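PDB 5Y0T: thermotoga maritima TmcAL from Thermotoga maritima, which belongs to the HIGH nucleotidyl transferase family of the HUP clan and binds adenosine-5'-rp-alpha-thio-triphosphate through a Rossmann-like alpha/beta core. Local coordinates for residues Glu9-His14 with Glu46-Asp51; Ala56-Arg61 with Glu231-Ile236. All blocks are in the same frame, centred on the assembly; numbering follows the deposited sequence.

From the N terminus, strand 3-8 runs into residues 9-14, which interaction 1 joins to residues 46-51, closing a loop that holds helix 15-28 and strand 32-38. The chain then enters helix 52-61, and interaction 2 opens only after interaction 1 has closed, so the two are in series. Interaction 2 spans a far longer excursion of 169 residues, just over half of them helical, before helix 231-242 packs back on residues 56-61. The centres lie about 11 Å apart, and the contacts touch: Phe13 packs on Ile58, Tyr10 on Ala59 and Ile50 on Ile58, and Phe13 O probably hydrogen-bonds Ser233 OG. Together they tie the ligand-binding loop to helix 52-61 and to helix 231-242.

Interaction 1 (Glu9-His14 with Glu46-Asp51); sequences EYNPFH and EPAVID. With TAT (adenosine-5'-rp-alpha-thio-triphosphate), chain E.
Asn11 and Ala48 mark the nearest approach of two irregular segments, with their CA atoms 5.6 Å apart. Residues 9-14 leave strand 3-8 and, after a cis peptide before Pro12, reach the N-cap position of helix 15-28 at His14. Residues 46-51 likewise end at an N-cap, Asp51, before helix 52-61. Loop thus meets loop, and the polar joint is made by a side chain. Asn11 turns its amide away from its own N (chi1 -172°), which carries OD1 across to the backbone of the second loop. There OD1 accepts the N-H of Val49 at 2.7 Å; the bond is fairly straight (157° at the hydrogen), with the donor tilted 21° out of the carbonyl plane. At the other end of the same amide, ND2 binds OD1 of the modified residue CSD at position 42, so bonds at both ends fix the flip of the group. Val49 adds CG1 alongside, 3.5 Å from Asn11 OD1 and 4.3 Å from Pro12 CB; Met217 of helix 210-218 touches both Val49 and Pro12 and helps bury this apolar patch. Arg214 of that helix binds the carbonyl of Asn11 and the carboxylate of Glu46, bridging the two loops a second time. On the ligand side of the first loop, O2A of adenosine-5'-rp-alpha-thio-triphosphate is gripped by two consecutive amides, Glu9 N at 2.8 Å and Tyr10 N at 2.9 Å, while His14 NE2 donates to O1A at 3.0 Å from the edge of its ring. His17 NE2 also bonds the ligand. A phosphate-binding loop after the first strand, leading into the His-Asn-Gly-His form of the HIGH signature whose two histidines both reach the ligand, is characteristic of this nucleotidyl transferase family.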
# COMPACT_ATOMS: atom_id res chain seq x y z
N GLU A 9 -15.71 -2.20 22.49
CA GLU A 9 -15.38 -1.68 21.17
C GLU A 9 -16.18 -0.40 20.96
O GLU A 9 -15.65 0.58 20.44
CB GLU A 9 -15.60 -2.72 20.09
CG GLU A 9 -14.61 -3.86 20.25
CD GLU A 9 -14.33 -4.59 18.95
OE1 GLU A 9 -15.29 -5.12 18.36
OE2 GLU A 9 -13.16 -4.59 18.50
N TYR A 10 -17.49 -0.46 21.25
CA TYR A 10 -18.35 0.72 21.20
C TYR A 10 -18.36 1.31 19.78
O TYR A 10 -17.99 2.47 19.59
CB TYR A 10 -17.88 1.79 22.22
CG TYR A 10 -18.10 1.44 23.69
CD1 TYR A 10 -19.05 0.49 24.08
CD2 TYR A 10 -17.36 2.08 24.69
CE1 TYR A 10 -19.25 0.19 25.44
CE2 TYR A 10 -17.56 1.78 26.03
CZ TYR A 10 -18.50 0.84 26.41
OH TYR A 10 -18.69 0.57 27.75
N ASN A 11 -18.83 0.52 18.81
CA ASN A 11 -18.72 0.88 17.39
C ASN A 11 -20.07 0.90 16.68
O ASN A 11 -20.31 0.08 15.79
CB ASN A 11 -17.79 -0.11 16.66
CG ASN A 11 -17.48 0.32 15.23
OD1 ASN A 11 -17.63 1.48 14.87
ND2 ASN A 11 -17.07 -0.63 14.40
N PRO A 12 -20.96 1.85 17.04
CA PRO A 12 -20.86 2.92 18.05
C PRO A 12 -21.38 2.52 19.45
O PRO A 12 -21.93 1.42 19.62
CB PRO A 12 -21.76 4.00 17.46
CG PRO A 12 -22.92 3.17 16.91
CD PRO A 12 -22.24 1.92 16.31
N PHE A 13 -21.27 3.43 20.42
CA PHE A 13 -21.81 3.16 21.76
C PHE A 13 -23.31 3.25 21.65
O PHE A 13 -23.83 4.32 21.33
CB PHE A 13 -21.29 4.18 22.79
CG PHE A 13 -21.62 3.83 24.22
CD1 PHE A 13 -22.93 3.87 24.68
CD2 PHE A 13 -20.61 3.47 25.10
CE1 PHE A 13 -23.24 3.55 26.00
CE2 PHE A 13 -20.91 3.15 26.43
CZ PHE A 13 -22.22 3.18 26.87
N HIS A 14 -24.02 2.16 21.94
CA HIS A 14 -25.46 2.17 21.73
C HIS A 14 -26.20 1.82 23.02
O HIS A 14 -25.60 1.73 24.08
CB HIS A 14 -25.88 1.21 20.59
CG HIS A 14 -25.37 -0.19 20.72
ND1 HIS A 14 -25.46 -0.92 21.89
CD2 HIS A 14 -24.79 -1.02 19.81
CE1 HIS A 14 -24.96 -2.13 21.69
NE2 HIS A 14 -24.54 -2.21 20.44
N GLU A 46 -13.14 -4.30 10.64
CA GLU A 46 -13.70 -3.07 10.07
C GLU A 46 -13.10 -1.88 10.79
O GLU A 46 -12.62 -2.03 11.90
CB GLU A 46 -15.22 -3.04 10.22
CG GLU A 46 -15.96 -4.14 9.45
CD GLU A 46 -17.45 -3.89 9.39
OE1 GLU A 46 -17.86 -2.96 8.65
OE2 GLU A 46 -18.21 -4.61 10.08
N PRO A 47 -13.13 -0.70 10.15
CA PRO A 47 -12.78 0.52 10.89
C PRO A 47 -13.88 0.87 11.87
O PRO A 47 -15.05 0.54 11.61
CB PRO A 47 -12.66 1.59 9.81
CG PRO A 47 -13.58 1.10 8.71
CD PRO A 47 -13.52 -0.41 8.76
N ALA A 48 -13.54 1.55 12.95
CA ALA A 48 -14.55 2.12 13.82
C ALA A 48 -15.25 3.20 13.04
O ALA A 48 -14.64 3.88 12.20
CB ALA A 48 -13.92 2.65 15.09
N VAL A 49 -16.55 3.37 13.26
CA VAL A 49 -17.29 4.28 12.41
C VAL A 49 -16.92 5.74 12.73
O VAL A 49 -17.01 6.61 11.86
CB VAL A 49 -18.81 4.01 12.51
CG1 VAL A 49 -19.37 4.39 13.90
CG2 VAL A 49 -19.53 4.73 11.38
N ILE A 50 -16.50 6.00 13.98
CA ILE A 50 -15.83 7.26 14.35
C ILE A 50 -14.61 6.88 15.17
O ILE A 50 -14.53 5.74 15.63
CB ILE A 50 -16.71 8.22 15.15
CG1 ILE A 50 -17.31 7.50 16.38
CG2 ILE A 50 -17.83 8.81 14.29
CD1 ILE A 50 -18.21 8.44 17.22
N ASP A 51 -13.66 7.80 15.38
CA ASP A 51 -12.36 7.33 15.86
C ASP A 51 -12.33 7.13 17.38
O ASP A 51 -13.31 7.38 18.07
CB ASP A 51 -11.21 8.25 15.38
CG ASP A 51 -11.15 9.60 16.08
OD1 ASP A 51 -11.85 9.85 17.09
OD2 ASP A 51 -10.36 10.44 15.59
N1 TAT E . -27.30 -6.33 26.15
C2 TAT E . -26.40 -6.54 27.13
N3 TAT E . -25.08 -6.36 26.96
C4 TAT E . -24.58 -5.94 25.77
C5 TAT E . -25.50 -5.68 24.66
C6 TAT E . -26.94 -5.91 24.92
N6 TAT E . -27.87 -5.70 23.95
N7 TAT E . -24.75 -5.28 23.62
C8 TAT E . -23.45 -5.27 24.02
N9 TAT E . -23.36 -5.67 25.30
PA TAT E . -18.83 -4.38 22.54
PB TAT E . -20.58 -6.13 20.96
PG TAT E . -22.81 -5.86 19.14
C1' TAT E . -22.11 -5.80 26.08
O1A TAT E . -23.98 -4.88 19.20
O1B TAT E . -19.85 -6.83 19.85
S1G TAT E . -17.38 -5.66 22.76
C2' TAT E . -21.17 -6.78 25.39
O2' TAT E . -21.53 -8.14 25.64
O2A TAT E . -18.46 -2.92 22.34
O2B TAT E . -21.00 -6.91 22.18
O2G TAT E . -21.98 -5.70 17.88
C3' TAT E . -19.83 -6.39 25.98
O3' TAT E . -19.62 -7.04 27.25
O3A TAT E . -19.80 -4.76 21.31
O3B TAT E . -21.88 -5.36 20.35
O3G TAT E . -23.13 -7.30 19.47
C4' TAT E . -19.98 -4.89 26.21
O4' TAT E . -21.38 -4.58 26.14
C5' TAT E . -19.25 -4.08 25.13
O5' TAT E . -19.75 -4.48 23.85

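Interaction 2 (Ala56-Arg61 with Glu231-Ile236); sequences AEIALR and EDSFEI
Ile58 and Ile236 form the apolar centre of an antiparallel helix pair, with Arg61 closing it at the exposed border. The axes of the two short helical segments approach to 9.4 Å, and their directions differ by 160°. Helix 52-61 is the connecting helix of a beta-alpha-beta crossover between the parallel strands 32-38 and 66-70 of the Rossmann-like core, and helix 231-242 lies against it. The two isoleucines lie alongside each other, pointing in opposite directions: Ile58 CG1 reaches Ile236 CB at 3.7 Å, and Ile58 CD1 meets the CG2 branch of Ile236 at 3.8 Å. The other branch of Ile58, CG2, rests on Ser233 CB, also at 3.8 Å. The hydroxyl of Ser233 is engaged with the carbonyl of Phe13, whose side chain in turn touches Ile58, so the polar atom is satisfied beside an apolar contact. Arg61 stretches out fully from CG to NE and runs across Asp232 at nearly a right angle. Their guanidinium and carboxylate planes are 67° apart, and NH1 stays 4.2 Å from Asp232 OD1, too far for a salt bridge although the opposite charges probably still attract. Contact here is made largely by the aliphatic part of the arginine, its CB and CD lying against OD2. Ile236 bends its chain at the last bond (chi2 -70°), which brings CD1 over one face of the Arg61 guanidinium, near its rim, 3.8 Å above the plane. Glu57, one turn before Arg61, makes a salt bridge to NH2 from the same side of the guanidinium plane as Ile236 CD1, and also pairs with Arg239 through OE1, so its carboxylate sits between two arginines. Its OE2 lies 2.9 Å from Arg61 NH2 in that salt bridge and 3.6 Å from Ile236 CD1.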
# COMPACT_ATOMS: atom_id res chain seq x y z
N ALA A 56 -13.80 7.26 23.00
CA ALA A 56 -13.32 7.37 24.40
C ALA A 56 -14.13 8.42 25.18
O ALA A 56 -14.52 8.21 26.34
CB ALA A 56 -11.83 7.72 24.44
N GLU A 57 -14.39 9.55 24.54
CA GLU A 57 -15.14 10.59 25.22
C GLU A 57 -16.56 10.13 25.54
O GLU A 57 -17.09 10.41 26.63
CB GLU A 57 -15.19 11.89 24.39
CG GLU A 57 -15.90 12.98 25.14
CD GLU A 57 -15.98 14.30 24.38
OE1 GLU A 57 -15.18 14.52 23.45
OE2 GLU A 57 -16.86 15.10 24.73
N ILE A 58 -17.20 9.45 24.59
CA ILE A 58 -18.53 8.88 24.87
C ILE A 58 -18.49 7.92 26.06
O ILE A 58 -19.35 7.97 26.94
CB ILE A 58 -19.10 8.13 23.64
CG1 ILE A 58 -19.28 9.10 22.46
CG2 ILE A 58 -20.43 7.47 24.01
CD1 ILE A 58 -19.51 8.41 21.10
N ALA A 59 -17.47 7.07 26.12
CA ALA A 59 -17.38 6.09 27.21
C ALA A 59 -17.31 6.82 28.55
O ALA A 59 -18.03 6.48 29.51
CB ALA A 59 -16.15 5.18 27.02
N LEU A 60 -16.48 7.86 28.61
CA LEU A 60 -16.40 8.70 29.81
C LEU A 60 -17.75 9.30 30.17
O LEU A 60 -18.15 9.30 31.34
CB LEU A 60 -15.39 9.83 29.61
CG LEU A 60 -13.95 9.38 29.35
CD1 LEU A 60 -13.04 10.62 29.28
CD2 LEU A 60 -13.48 8.39 30.43
N ARG A 61 -18.45 9.84 29.18
CA ARG A 61 -19.76 10.43 29.45
C ARG A 61 -20.77 9.41 29.95
O ARG A 61 -21.71 9.76 30.68
CB ARG A 61 -20.28 11.14 28.21
CG ARG A 61 -19.49 12.40 27.89
CD ARG A 61 -20.11 13.20 26.78
NE ARG A 61 -19.43 14.48 26.62
CZ ARG A 61 -19.85 15.45 25.81
NH1 ARG A 61 -20.95 15.27 25.09
NH2 ARG A 61 -19.18 16.58 25.74
N GLU A 231 -28.21 9.72 24.18
CA GLU A 231 -28.11 11.09 23.67
C GLU A 231 -26.66 11.57 23.50
O GLU A 231 -26.30 12.12 22.45
CB GLU A 231 -28.86 12.04 24.59
CG GLU A 231 -29.01 13.45 24.03
CD GLU A 231 -29.87 14.33 24.91
OE1 GLU A 231 -30.24 13.89 26.03
OE2 GLU A 231 -30.19 15.46 24.48
N ASP A 232 -25.82 11.36 24.51
CA ASP A 232 -24.44 11.84 24.38
C ASP A 232 -23.68 11.11 23.29
O ASP A 232 -22.75 11.67 22.68
CB ASP A 232 -23.68 11.71 25.70
CG ASP A 232 -24.11 12.74 26.74
OD1 ASP A 232 -24.71 13.77 26.37
OD2 ASP A 232 -23.83 12.52 27.93
N SER A 233 -24.04 9.86 23.04
CA SER A 233 -23.37 9.09 22.00
C SER A 233 -23.77 9.64 20.64
O SER A 233 -22.92 9.88 19.78
CB SER A 233 -23.73 7.60 22.11
OG SER A 233 -23.17 6.88 21.03
N PHE A 234 -25.07 9.86 20.45
CA PHE A 234 -25.56 10.43 19.20
C PHE A 234 -24.98 11.82 18.96
O PHE A 234 -24.64 12.18 17.83
CB PHE A 234 -27.10 10.50 19.21
CG PHE A 234 -27.68 10.93 17.89
CD1 PHE A 234 -27.64 10.09 16.79
CD2 PHE A 234 -28.24 12.19 17.74
CE1 PHE A 234 -28.17 10.48 15.57
CE2 PHE A 234 -28.76 12.60 16.51
CZ PHE A 234 -28.73 11.74 15.43
N GLU A 235 -24.89 12.61 20.03
CA GLU A 235 -24.38 13.98 19.94
C GLU A 235 -22.94 13.98 19.43
O GLU A 235 -22.59 14.75 18.54
CB GLU A 235 -24.46 14.68 21.30
CG GLU A 235 -24.48 16.19 21.21
CD GLU A 235 -25.73 16.71 20.50
OE1 GLU A 235 -26.80 16.09 20.63
OE2 GLU A 235 -25.62 17.75 19.81
N ILE A 236 -22.11 13.09 19.97
CA ILE A 236 -20.72 13.03 19.56
C ILE A 236 -20.60 12.50 18.12
O ILE A 236 -19.76 12.95 17.33
CB ILE A 236 -19.89 12.15 20.51
CG1 ILE A 236 -19.81 12.76 21.92
CG2 ILE A 236 -18.49 11.92 19.95
CD1 ILE A 236 -18.99 13.99 22.03